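Local coordinates for probable starch synthase 4, chloroplastic/amyloplastic (Arabidopsis thaliana, PDB 6GNE), which is probably a starch synthase of the GT-B glycosyltransferase fold, built from two Rossmann-like domains with ADP and a glycan bound between them, at residues Arg308-Gly313 with Asn460-Asp465; Ala330-Leu335 with Glu357-Gln362; Phe441-Gln444 with Gly450-Tyr453; Ala127-Leu132 with Ala150-Leu155. One frame throughout, in Å; residues are numbered along the deposited sequence.

Contact 1 of 4, residues Arg308-Gly313 with Asn460-Asp465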
loop_
_atom_site.group_PDB
_atom_site.type_symbol
_atom_site.label_atom_id
_atom_site.label_comp_id
_atom_site.label_asym_id
_atom_site.label_seq_id
_atom_site.Cartn_x
_atom_site.Cartn_y
_atom_site.Cartn_z
ATOM N N ARG A 308 -29.814 -5.469 -14.574
ATOM C CA ARG A 308 -29.206 -4.227 -15.100
ATOM C C ARG A 308 -29.372 -2.968 -14.230
ATOM O O ARG A 308 -29.523 -1.868 -14.738
ATOM C CB ARG A 308 -29.707 -3.977 -16.541
ATOM C CG ARG A 308 -29.025 -4.894 -17.543
ATOM C CD ARG A 308 -27.703 -4.297 -18.040
ATOM N NE ARG A 308 -26.578 -5.184 -17.773
ATOM C CZ ARG A 308 -25.330 -4.918 -18.098
ATOM N NH1 ARG A 308 -24.393 -5.777 -17.738
ATOM N NH2 ARG A 308 -24.990 -3.796 -18.702
ATOM N N ARG A 309 -29.243 -3.139 -12.925
ATOM C CA ARG A 309 -28.981 -2.027 -12.044
ATOM C C ARG A 309 -27.492 -2.135 -11.670
ATOM O O ARG A 309 -27.085 -3.131 -11.083
ATOM C CB ARG A 309 -29.900 -2.103 -10.827
ATOM C CG ARG A 309 -29.943 -0.826 -10.048
ATOM C CD ARG A 309 -30.931 -0.843 -8.893
ATOM N NE ARG A 309 -32.112 -0.017 -9.139
ATOM C CZ ARG A 309 -32.324 1.246 -8.727
ATOM N NH1 ARG A 309 -33.483 1.816 -9.037
ATOM N NH2 ARG A 309 -31.444 1.953 -8.005
ATOM N N PRO A 310 -26.668 -1.142 -12.056
ATOM C CA PRO A 310 -25.238 -1.234 -11.773
ATOM C C PRO A 310 -24.925 -1.065 -10.265
ATOM O O PRO A 310 -25.480 -0.182 -9.616
ATOM C CB PRO A 310 -24.646 -0.088 -12.595
ATOM C CG PRO A 310 -25.726 0.909 -12.644
ATOM C CD PRO A 310 -27.005 0.129 -12.706
ATOM N N LEU A 311 -24.076 -1.948 -9.745
ATOM C CA LEU A 311 -23.609 -1.891 -8.366
ATOM C C LEU A 311 -22.271 -1.172 -8.353
ATOM O O LEU A 311 -21.318 -1.626 -8.966
ATOM C CB LEU A 311 -23.452 -3.303 -7.796
ATOM C CG LEU A 311 -22.946 -3.410 -6.360
ATOM C CD1 LEU A 311 -23.986 -2.876 -5.394
ATOM C CD2 LEU A 311 -22.640 -4.857 -6.021
ATOM N N VAL A 312 -22.208 -0.043 -7.659
ATOM C CA VAL A 312 -20.987 0.757 -7.536
ATOM C C VAL A 312 -20.374 0.395 -6.197
ATOM O O VAL A 312 -21.032 0.461 -5.169
ATOM C CB VAL A 312 -21.292 2.273 -7.557
ATOM C CG1 VAL A 312 -20.002 3.079 -7.365
ATOM C CG2 VAL A 312 -21.991 2.684 -8.865
ATOM N N GLY A 313 -19.124 -0.027 -6.210
ATOM C CA GLY A 313 -18.408 -0.359 -4.972
ATOM C C GLY A 313 -17.303 0.645 -4.681
ATOM O O GLY A 313 -16.804 1.350 -5.578
ATOM N N ASN A 460 -24.307 5.251 -18.499
ATOM C CA ASN A 460 -24.731 5.156 -19.920
ATOM C C ASN A 460 -24.139 3.931 -20.614
ATOM O O ASN A 460 -24.884 3.140 -21.191
ATOM C CB ASN A 460 -24.357 6.429 -20.722
ATOM C CG ASN A 460 -25.298 7.622 -20.438
ATOM O OD1 ASN A 460 -26.200 7.578 -19.565
ATOM N ND2 ASN A 460 -25.070 8.712 -21.170
ATOM N N HIS A 461 -22.813 3.781 -20.560
ATOM C CA HIS A 461 -22.128 2.628 -21.171
ATOM C C HIS A 461 -22.670 1.298 -20.625
ATOM O O HIS A 461 -22.963 0.400 -21.400
ATOM C CB HIS A 461 -20.605 2.712 -21.006
ATOM C CG HIS A 461 -19.920 3.545 -22.048
ATOM N ND1 HIS A 461 -19.334 2.997 -23.171
ATOM C CD2 HIS A 461 -19.724 4.893 -22.143
ATOM C CE1 HIS A 461 -18.801 3.973 -23.908
ATOM N NE2 HIS A 461 -19.017 5.134 -23.306
ATOM N N TYR A 462 -22.848 1.201 -19.304
ATOM C CA TYR A 462 -23.360 -0.010 -18.674
ATOM C C TYR A 462 -24.772 -0.342 -19.156
ATOM O O TYR A 462 -25.033 -1.464 -19.540
ATOM C CB TYR A 462 -23.315 0.113 -17.134
ATOM C CG TYR A 462 -23.914 -1.067 -16.397
ATOM C CD1 TYR A 462 -25.277 -1.120 -16.109
ATOM C CD2 TYR A 462 -23.120 -2.155 -16.001
ATOM C CE1 TYR A 462 -25.824 -2.205 -15.440
ATOM C CE2 TYR A 462 -23.665 -3.248 -15.322
ATOM C CZ TYR A 462 -25.017 -3.268 -15.056
ATOM O OH TYR A 462 -25.582 -4.333 -14.409
ATOM N N LYS A 463 -25.668 0.641 -19.137
ATOM C CA LYS A 463 -27.087 0.455 -19.473
ATOM C C LYS A 463 -27.392 0.286 -20.962
ATOM O O LYS A 463 -28.265 -0.485 -21.295
ATOM C CB LYS A 463 -27.919 1.647 -18.985
ATOM C CG LYS A 463 -28.205 1.723 -17.489
ATOM C CD LYS A 463 -29.376 2.665 -17.222
ATOM C CE LYS A 463 -29.645 2.834 -15.723
ATOM N NZ LYS A 463 -28.852 3.970 -15.177
ATOM N N LYS A 464 -26.728 1.025 -21.855
ATOM C CA LYS A 464 -27.210 1.139 -23.257
ATOM C C LYS A 464 -26.858 -0.097 -24.132
ATOM O O LYS A 464 -27.618 -0.443 -25.038
ATOM C CB LYS A 464 -26.777 2.476 -23.930
ATOM C CG LYS A 464 -25.611 2.393 -24.957
ATOM C CD LYS A 464 -24.886 3.728 -25.272
ATOM C CE LYS A 464 -25.585 4.645 -26.313
ATOM N NZ LYS A 464 -25.270 4.352 -27.752
ATOM N N ASP A 465 -25.723 -0.752 -23.860
ATOM C CA ASP A 465 -25.240 -1.854 -24.673
ATOM C C ASP A 465 -24.538 -2.932 -23.818
ATOM O O ASP A 465 -23.334 -2.888 -23.556
ATOM C CB ASP A 465 -24.341 -1.299 -25.781
ATOM C CG ASP A 465 -24.055 -2.324 -26.913
ATOM O OD1 ASP A 465 -24.616 -3.449 -26.906
ATOM O OD2 ASP A 465 -23.257 -1.975 -27.827
#
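Tyr462, the first residue of 460-465 to touch the other segment, slips its ring between Arg308 and Pro310 and illustrates how the two faces of one aromatic group can serve different chemistry. Its CG stands anti to the backbone N (chi1 176°), which carries the ring off the last turn of helix 448-464 toward the chain entering strand 311-317. On one face the Arg308 guanidinium lies flat, its plane only 4° from that of the ring. Arg308 CZ is 3.7 Å from the centroid of the Tyr462 ring, a cation-pi stack reached by bends at chi2 and chi3 of the arginine. The opposite face takes Pro310 CB, a CH-pi contact 3.8 Å from the Tyr462 centroid, displaced toward the CD1 and CE1 rim. Trp469 adds an edge-to-face partner from the next helix. Lys463 follows and turns its NZ to Leu337 O, to which it is hydrogen-bonded. Asp465 then leaves the helical conformation and takes the N-cap position of helix 466-477. The whole is a helix end packed against the lead-in to a central strand of the Rossmann-like C-terminal domain of a GT-B enzyme.

Contact 2 of 4, residues Ala330-Leu335 with Glu357-Gln362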
loop_
_atom_site.group_PDB
_atom_site.type_symbol
_atom_site.label_atom_id
_atom_site.label_comp_id
_atom_site.label_asym_id
_atom_site.label_seq_id
_atom_site.Cartn_x
_atom_site.Cartn_y
_atom_site.Cartn_z
ATOM N N ALA A 330 -20.839 10.644 -4.369
ATOM C CA ALA A 330 -21.057 9.485 -5.235
ATOM C C ALA A 330 -22.139 8.553 -4.718
ATOM O O ALA A 330 -22.798 7.908 -5.517
ATOM C CB ALA A 330 -19.759 8.710 -5.408
ATOM N N ILE A 331 -22.301 8.475 -3.395
ATOM C CA ILE A 331 -23.338 7.653 -2.838
ATOM C C ILE A 331 -24.692 8.148 -3.353
ATOM O O ILE A 331 -25.473 7.370 -3.916
ATOM C CB ILE A 331 -23.320 7.642 -1.301
ATOM C CG1 ILE A 331 -22.100 6.880 -0.785
ATOM C CG2 ILE A 331 -24.579 6.976 -0.733
ATOM C CD1 ILE A 331 -21.762 7.176 0.674
ATOM N N TYR A 332 -24.945 9.434 -3.173
ATOM C CA TYR A 332 -26.226 10.024 -3.554
ATOM C C TYR A 332 -26.421 10.084 -5.055
ATOM O O TYR A 332 -27.519 9.876 -5.540
ATOM C CB TYR A 332 -26.415 11.427 -2.924
ATOM C CG TYR A 332 -26.456 11.384 -1.429
ATOM C CD1 TYR A 332 -27.622 11.106 -0.777
ATOM C CD2 TYR A 332 -25.285 11.582 -0.669
ATOM C CE1 TYR A 332 -27.667 11.061 0.605
ATOM C CE2 TYR A 332 -25.302 11.548 0.723
ATOM C CZ TYR A 332 -26.502 11.287 1.362
ATOM O OH TYR A 332 -26.595 11.241 2.736
ATOM N N ARG A 333 -25.357 10.352 -5.788
ATOM C CA ARG A 333 -25.472 10.457 -7.229
ATOM C C ARG A 333 -25.789 9.092 -7.870
ATOM O O ARG A 333 -26.603 8.992 -8.804
ATOM C CB ARG A 333 -24.189 11.044 -7.824
ATOM C CG ARG A 333 -24.304 11.423 -9.290
ATOM C CD ARG A 333 -25.444 12.410 -9.493
ATOM N NE ARG A 333 -25.330 13.097 -10.765
ATOM C CZ ARG A 333 -26.114 14.090 -11.157
ATOM N NH1 ARG A 333 -27.100 14.525 -10.386
ATOM N NH2 ARG A 333 -25.897 14.675 -12.319
ATOM N N THR A 334 -25.110 8.065 -7.373
ATOM C CA THR A 334 -25.317 6.710 -7.807
ATOM C C THR A 334 -26.772 6.338 -7.632
ATOM O O THR A 334 -27.386 5.768 -8.542
ATOM C CB THR A 334 -24.435 5.740 -7.017
ATOM O OG1 THR A 334 -23.062 5.939 -7.365
ATOM C CG2 THR A 334 -24.813 4.302 -7.306
ATOM N N LEU A 335 -27.296 6.636 -6.455
ATOM C CA LEU A 335 -28.684 6.431 -6.163
ATOM C C LEU A 335 -29.602 7.256 -7.114
ATOM O O LEU A 335 -30.568 6.727 -7.663
ATOM C CB LEU A 335 -28.933 6.815 -4.714
ATOM C CG LEU A 335 -30.335 6.640 -4.166
ATOM C CD1 LEU A 335 -30.718 5.177 -4.227
ATOM C CD2 LEU A 335 -30.417 7.141 -2.763
ATOM N N GLU A 357 -21.148 7.678 9.506
ATOM C CA GLU A 357 -22.077 7.026 10.426
ATOM C C GLU A 357 -23.501 7.574 10.268
ATOM O O GLU A 357 -24.462 6.817 10.380
ATOM C CB GLU A 357 -21.628 7.176 11.894
ATOM C CG GLU A 357 -20.713 6.039 12.359
ATOM C CD GLU A 357 -19.987 6.287 13.687
ATOM O OE1 GLU A 357 -19.052 5.504 13.967
ATOM O OE2 GLU A 357 -20.335 7.236 14.443
ATOM N N GLY A 358 -23.613 8.888 10.013
ATOM C CA GLY A 358 -24.902 9.552 9.762
ATOM C C GLY A 358 -25.556 9.111 8.466
ATOM O O GLY A 358 -26.753 8.836 8.408
ATOM N N ILE A 359 -24.747 9.018 7.424
ATOM C CA ILE A 359 -25.208 8.525 6.125
ATOM C C ILE A 359 -25.651 7.062 6.234
ATOM O O ILE A 359 -26.621 6.656 5.611
ATOM C CB ILE A 359 -24.113 8.659 5.052
ATOM C CG1 ILE A 359 -23.796 10.131 4.795
ATOM C CG2 ILE A 359 -24.569 8.011 3.756
ATOM C CD1 ILE A 359 -22.464 10.391 4.169
ATOM N N GLU A 360 -24.939 6.280 7.036
ATOM C CA GLU A 360 -25.237 4.872 7.165
ATOM C C GLU A 360 -26.604 4.680 7.767
ATOM O O GLU A 360 -27.386 3.930 7.222
ATOM C CB GLU A 360 -24.141 4.150 7.968
ATOM C CG GLU A 360 -24.241 2.650 7.940
ATOM C CD GLU A 360 -24.156 2.019 9.320
ATOM O OE1 GLU A 360 -25.243 1.588 9.823
ATOM O OE2 GLU A 360 -23.031 1.992 9.896
ATOM N N GLN A 361 -26.897 5.350 8.875
ATOM C CA GLN A 361 -28.213 5.284 9.526
ATOM C C GLN A 361 -29.383 5.649 8.616
ATOM O O GLN A 361 -30.456 5.006 8.605
ATOM C CB GLN A 361 -28.274 6.303 10.706
ATOM C CG GLN A 361 -28.129 5.734 12.112
ATOM C CD GLN A 361 -26.682 5.405 12.494
ATOM O OE1 GLN A 361 -26.048 6.140 13.271
ATOM N NE2 GLN A 361 -26.136 4.309 11.915
ATOM N N GLN A 362 -29.147 6.721 7.863
ATOM C CA GLN A 362 -30.050 7.182 6.796
ATOM C C GLN A 362 -30.480 6.031 5.836
ATOM O O GLN A 362 -31.619 6.014 5.342
ATOM C CB GLN A 362 -29.360 8.325 6.028
ATOM C CG GLN A 362 -30.286 9.337 5.376
ATOM C CD GLN A 362 -29.571 10.626 4.986
ATOM O OE1 GLN A 362 -29.490 11.562 5.759
ATOM N NE2 GLN A 362 -29.056 10.675 3.785
#
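The Tyr332 ring receives the Gln362 amide at its edge, with NE2 close to the ring plane on the hydroxyl side and the two planes turned 58° apart. NE2 donates to the phenol: Gln362 NE2 is 2.7 Å from Tyr332 OH, but the N-H...O angle of 117° makes the bond weak. The same nitrogen lies 3.5 Å from Tyr332 CE1, so the amide rests beside the corner of the ring as well as on its oxygen. Gln362 reaches this place because its chain is extended beyond CG. Ile359 approaches the ring obliquely, and its CG1 comes within 3.6 Å of Tyr332 OH. The phenol oxygen is thus met by an amide N-H and by aliphatic carbon.

Deeper in, the contact turns wholly apolar. Both isoleucines start toward the other helix and meet through their methyls, Ile331 CD1 lying 4.3 Å from Ile359 CG2. The axes of segments 330-335 and 357-362 come within 12.7 Å, at 26° to each other. At this spacing the segments meet through side chains, Tyr332 and Gln362 at one edge and the isoleucines below.

Both helices lie over the parallel sheet of the C-terminal domain, in successive beta-alpha-beta crossovers. Ile331 rests on Phe341 and Val369, and Ile359 on Leu371, so strands 340-346 and 369-372 form the floor beneath the isoleucine pair. Beyond helix 324-336, away from helix 350-362, comes helix 448-464, whose Phe451 and Phe459 touch Ala330 and Thr334.

Contact 3 of 4, residues Phe441-Gln444 with Gly450-Tyr453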
loop_
_atom_site.group_PDB
_atom_site.type_symbol
_atom_site.label_atom_id
_atom_site.label_comp_id
_atom_site.label_asym_id
_atom_site.label_seq_id
_atom_site.Cartn_x
_atom_site.Cartn_y
_atom_site.Cartn_z
ATOM N N PHE A 441 -12.977 4.824 -16.673
ATOM C CA PHE A 441 -13.452 6.202 -16.786
ATOM C C PHE A 441 -12.673 7.085 -15.855
ATOM O O PHE A 441 -12.427 6.704 -14.726
ATOM C CB PHE A 441 -14.929 6.271 -16.402
ATOM C CG PHE A 441 -15.808 5.439 -17.278
ATOM C CD1 PHE A 441 -16.050 4.124 -16.962
ATOM C CD2 PHE A 441 -16.373 5.983 -18.407
ATOM C CE1 PHE A 441 -16.839 3.343 -17.768
ATOM C CE2 PHE A 441 -17.182 5.212 -19.222
ATOM C CZ PHE A 441 -17.397 3.869 -18.912
ATOM N N THR A 442 -12.262 8.264 -16.351
ATOM C CA THR A 442 -11.493 9.212 -15.547
ATOM C C THR A 442 -12.071 10.605 -15.563
ATOM O O THR A 442 -12.893 10.933 -16.371
ATOM C CB THR A 442 -9.994 9.257 -15.981
ATOM O OG1 THR A 442 -9.827 9.839 -17.285
ATOM C CG2 THR A 442 -9.348 7.869 -15.960
ATOM N N PHE A 443 -11.632 11.427 -14.630
ATOM C CA PHE A 443 -11.929 12.873 -14.644
ATOM C C PHE A 443 -10.755 13.652 -14.059
ATOM O O PHE A 443 -9.968 13.106 -13.272
ATOM C CB PHE A 443 -13.237 13.170 -13.889
ATOM C CG PHE A 443 -13.215 12.822 -12.437
ATOM C CD1 PHE A 443 -13.411 11.522 -12.002
ATOM C CD2 PHE A 443 -13.018 13.813 -11.490
ATOM C CE1 PHE A 443 -13.412 11.222 -10.659
ATOM C CE2 PHE A 443 -12.995 13.525 -10.119
ATOM C CZ PHE A 443 -13.185 12.225 -9.704
ATOM N N GLN A 444 -10.651 14.920 -14.434
ATOM C CA GLN A 444 -9.545 15.749 -14.033
ATOM C C GLN A 444 -9.801 16.446 -12.683
ATOM O O GLN A 444 -9.138 16.168 -11.696
ATOM C CB GLN A 444 -9.214 16.745 -15.146
ATOM C CG GLN A 444 -7.842 17.416 -15.009
ATOM C CD GLN A 444 -6.651 16.404 -15.011
ATOM O OE1 GLN A 444 -6.194 15.959 -16.101
ATOM N NE2 GLN A 444 -6.160 16.018 -13.784
ATOM N N GLY A 450 -16.917 17.391 -12.232
ATOM C CA GLY A 450 -15.993 16.506 -12.902
ATOM C C GLY A 450 -16.369 15.052 -12.700
ATOM O O GLY A 450 -16.459 14.280 -13.673
ATOM N N PHE A 451 -16.602 14.689 -11.437
ATOM C CA PHE A 451 -16.973 13.334 -11.093
ATOM C C PHE A 451 -18.271 12.914 -11.796
ATOM O O PHE A 451 -18.347 11.799 -12.343
ATOM C CB PHE A 451 -17.063 13.159 -9.536
ATOM C CG PHE A 451 -17.455 11.770 -9.101
ATOM C CD1 PHE A 451 -16.502 10.794 -8.958
ATOM C CD2 PHE A 451 -18.802 11.423 -8.920
ATOM C CE1 PHE A 451 -16.827 9.491 -8.634
ATOM C CE2 PHE A 451 -19.160 10.111 -8.585
ATOM C CZ PHE A 451 -18.146 9.143 -8.438
ATOM N N ASN A 452 -19.283 13.789 -11.778
ATOM C CA ASN A 452 -20.604 13.513 -12.425
ATOM C C ASN A 452 -20.511 13.093 -13.881
ATOM O O ASN A 452 -21.164 12.145 -14.294
ATOM C CB ASN A 452 -21.559 14.693 -12.300
ATOM C CG ASN A 452 -22.131 14.863 -10.881
ATOM O OD1 ASN A 452 -21.880 14.063 -9.972
ATOM N ND2 ASN A 452 -22.878 15.927 -10.676
ATOM N N TYR A 453 -19.679 13.772 -14.658
ATOM C CA TYR A 453 -19.526 13.441 -16.074
ATOM C C TYR A 453 -18.940 12.047 -16.277
ATOM O O TYR A 453 -19.426 11.306 -17.127
ATOM C CB TYR A 453 -18.711 14.512 -16.811
ATOM C CG TYR A 453 -18.718 14.365 -18.323
ATOM C CD1 TYR A 453 -19.939 14.279 -19.034
ATOM C CD2 TYR A 453 -17.499 14.282 -19.060
ATOM C CE1 TYR A 453 -19.951 14.136 -20.410
ATOM C CE2 TYR A 453 -17.507 14.133 -20.436
ATOM C CZ TYR A 453 -18.731 14.071 -21.106
ATOM O OH TYR A 453 -18.765 13.936 -22.476
#
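Phe443 and Phe451 form the aromatic part of this contact, an offset edge-to-face pair with planes at 90° and centroids 5.5 Å apart. The edge of Phe451 is the one presented, and the face of Phe443 receives it. The nearest ring atoms are Phe443 CE1 and Phe451 CD1, 3.6 Å apart, so the touch falls at the margin of the receiving ring.

The middle of that face is given to a CH-pi contact. Phe451 CA stands 3.9 Å from the centroid of the Phe443 ring, almost exactly on its normal, so the ring is laid against the helix backbone as much as against the neighbouring side chain. Phe443 gets there with CG between its backbone N and carbonyl carbon (chi1 63°), which turns the ring from strand 441-443 onto the first turn of helix 448-464.

Plain van der Waals packing completes the account. Gly450 has no side chain, and the ring root meets its peptide directly: Phe443 CB lies 3.4 Å from Gly450 O. Around the pair, Ala454 and Pro393 also touch Phe443, while His329 and Ala330 of helix 324-336 touch Phe451.

The polar bonds known here run to other partners: the backbone of Phe443 pairs with Ala415 of the neighbouring strand 412-416 and Lys417 just beyond it, and Gly450 N is bonded to Asp447 OD1. The chemistry therefore implies that, in the Rossmann-like C-terminal domain of the GT-B fold, strand 441-443, outermost in the six-stranded parallel sheet, and helix 448-464 are joined here by shape and aromatic surface.

Contact 4 of 4, residues Ala127-Leu132 with Ala150-Leu155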
loop_
_atom_site.group_PDB
_atom_site.type_symbol
_atom_site.label_atom_id
_atom_site.label_comp_id
_atom_site.label_asym_id
_atom_site.label_seq_id
_atom_site.Cartn_x
_atom_site.Cartn_y
_atom_site.Cartn_z
ATOM N N ALA A 127 16.999 -2.695 16.064
ATOM C CA ALA A 127 16.933 -4.115 16.366
ATOM C C ALA A 127 16.967 -4.984 15.117
ATOM O O ALA A 127 17.543 -6.067 15.156
ATOM C CB ALA A 127 15.697 -4.424 17.201
ATOM N N ALA A 128 16.375 -4.519 14.010
ATOM C CA ALA A 128 16.393 -5.285 12.751
ATOM C C ALA A 128 17.798 -5.482 12.195
ATOM O O ALA A 128 18.183 -6.588 11.799
ATOM C CB ALA A 128 15.513 -4.627 11.708
ATOM N N LEU A 129 18.558 -4.405 12.160
ATOM C CA LEU A 129 19.975 -4.479 11.765
ATOM C C LEU A 129 20.820 -5.330 12.716
ATOM O O LEU A 129 21.688 -6.079 12.277
ATOM C CB LEU A 129 20.574 -3.072 11.647
ATOM C CG LEU A 129 20.034 -2.314 10.439
ATOM C CD1 LEU A 129 20.480 -0.865 10.493
ATOM C CD2 LEU A 129 20.440 -3.008 9.138
ATOM N N GLU A 130 20.538 -5.205 14.005
ATOM C CA GLU A 130 21.187 -6.004 15.043
ATOM C C GLU A 130 20.930 -7.500 14.845
ATOM O O GLU A 130 21.840 -8.283 14.920
ATOM C CB GLU A 130 20.693 -5.536 16.416
ATOM C CG GLU A 130 21.605 -5.842 17.577
ATOM C CD GLU A 130 22.951 -5.195 17.432
ATOM O OE1 GLU A 130 23.922 -5.926 17.178
ATOM O OE2 GLU A 130 23.031 -3.933 17.566
ATOM N N LEU A 131 19.703 -7.871 14.538
ATOM C CA LEU A 131 19.393 -9.262 14.221
ATOM C C LEU A 131 20.231 -9.757 13.054
ATOM O O LEU A 131 20.747 -10.866 13.103
ATOM C CB LEU A 131 17.891 -9.462 13.945
ATOM C CG LEU A 131 17.407 -10.720 13.198
ATOM C CD1 LEU A 131 17.670 -12.009 13.979
ATOM C CD2 LEU A 131 15.930 -10.571 12.865
ATOM N N LEU A 132 20.375 -8.947 12.010
ATOM C CA LEU A 132 21.213 -9.330 10.853
ATOM C C LEU A 132 22.698 -9.567 11.223
ATOM O O LEU A 132 23.283 -10.621 10.887
ATOM C CB LEU A 132 21.091 -8.304 9.718
ATOM C CG LEU A 132 19.743 -8.268 9.002
ATOM C CD1 LEU A 132 19.725 -7.170 7.957
ATOM C CD2 LEU A 132 19.394 -9.614 8.376
ATOM N N ALA A 150 12.934 4.058 7.572
ATOM C CA ALA A 150 13.887 4.960 6.942
ATOM C C ALA A 150 15.170 5.062 7.743
ATOM O O ALA A 150 16.233 5.280 7.175
ATOM C CB ALA A 150 13.261 6.329 6.807
ATOM N N PHE A 151 15.065 4.886 9.056
ATOM C CA PHE A 151 16.206 4.920 9.954
ATOM C C PHE A 151 17.280 3.892 9.622
ATOM O O PHE A 151 18.419 4.076 10.018
ATOM C CB PHE A 151 15.782 4.703 11.413
ATOM C CG PHE A 151 14.678 5.610 11.884
ATOM C CD1 PHE A 151 14.957 6.896 12.312
ATOM C CD2 PHE A 151 13.366 5.164 11.911
ATOM C CE1 PHE A 151 13.958 7.723 12.752
ATOM C CE2 PHE A 151 12.347 5.987 12.331
ATOM C CZ PHE A 151 12.645 7.273 12.765
ATOM N N VAL A 152 16.911 2.810 8.942
ATOM C CA VAL A 152 17.861 1.777 8.547
ATOM C C VAL A 152 19.046 2.308 7.706
ATOM O O VAL A 152 20.190 1.907 7.938
ATOM C CB VAL A 152 17.134 0.635 7.800
ATOM C CG1 VAL A 152 18.116 -0.300 7.111
ATOM C CG2 VAL A 152 16.270 -0.169 8.751
ATOM N N ALA A 153 18.778 3.203 6.753
ATOM C CA ALA A 153 19.828 3.719 5.856
ATOM C C ALA A 153 20.998 4.400 6.588
ATOM O O ALA A 153 22.125 3.959 6.433
ATOM C CB ALA A 153 19.238 4.639 4.783
ATOM N N PRO A 154 20.735 5.449 7.392
ATOM C CA PRO A 154 21.850 6.043 8.149
ATOM C C PRO A 154 22.441 5.111 9.218
ATOM O O PRO A 154 23.668 5.112 9.393
ATOM C CB PRO A 154 21.233 7.286 8.798
ATOM C CG PRO A 154 19.752 7.019 8.807
ATOM C CD PRO A 154 19.484 6.203 7.586
ATOM N N LEU A 155 21.603 4.326 9.900
ATOM C CA LEU A 155 22.081 3.308 10.835
ATOM C C LEU A 155 23.075 2.344 10.195
ATOM O O LEU A 155 24.183 2.126 10.737
ATOM C CB LEU A 155 20.922 2.537 11.469
ATOM C CG LEU A 155 20.177 3.296 12.587
ATOM C CD1 LEU A 155 18.876 2.621 12.983
ATOM C CD2 LEU A 155 21.050 3.451 13.815
#
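Leu129 pushes its two methyl groups against helix 152-160, overlapping Val152 and Leu155. The setting is the Rossmann-like N-terminal domain of the GT-B fold, where helix 117-134 leads through strand 141-145 and the short helix 146-150 to helix 152-160, and the contact joins the two longer helices.

A single leucine carries one side of the interface, which makes it a clear case of one side chain spanning two residues three apart on the facing helix. Its CG lies beside the backbone N and anti to the carbonyl carbon (chi1 -71°), and from there the branches divide the work. CD1 goes to the later residue, with Leu129 CD1 3.6 Å from Leu155 CB, and also lies 3.8 Å from Val152 O, against the peptide of the helix itself. All three residues are buried.

Polar bonding between the same helices occurs further along, where Glu130 OE2 is hydrogen-bonded to Tyr160 OH. On the side facing the sheet, Ala128 rests on Ile49 of strand 45-51. Helix 152-160 also carries Trp157 and Asp158, which line one of the glycan pockets, and the side chain of Leu155 lies about 11 Å from a bound glucose. The other branch of the leucine closes the contact over the valine: Leu129 CD2 comes to 4.1 Å from Val152 CG1.

In the fold
Contacts 1, 2 and 3 gather in the C-terminal domain, while contact 4 belongs to the N-terminal one, its nearest atoms about 30 Å or more from theirs. Contacts 1 and 3 hold opposite ends of helix 448-464 to the same sheet, and contact 2 adds helix 324-336, which touches both. Chemistry follows depth. Contacts 3 and 4 are buried and apolar, one through aromatic faces and edges, the other through aliphatic branches. Contacts 1 and 2 are partly buried: each has an apolar inner side, and toward solvent adds a polar group, a stacked guanidinium in one and a weakly bonded amide in the other.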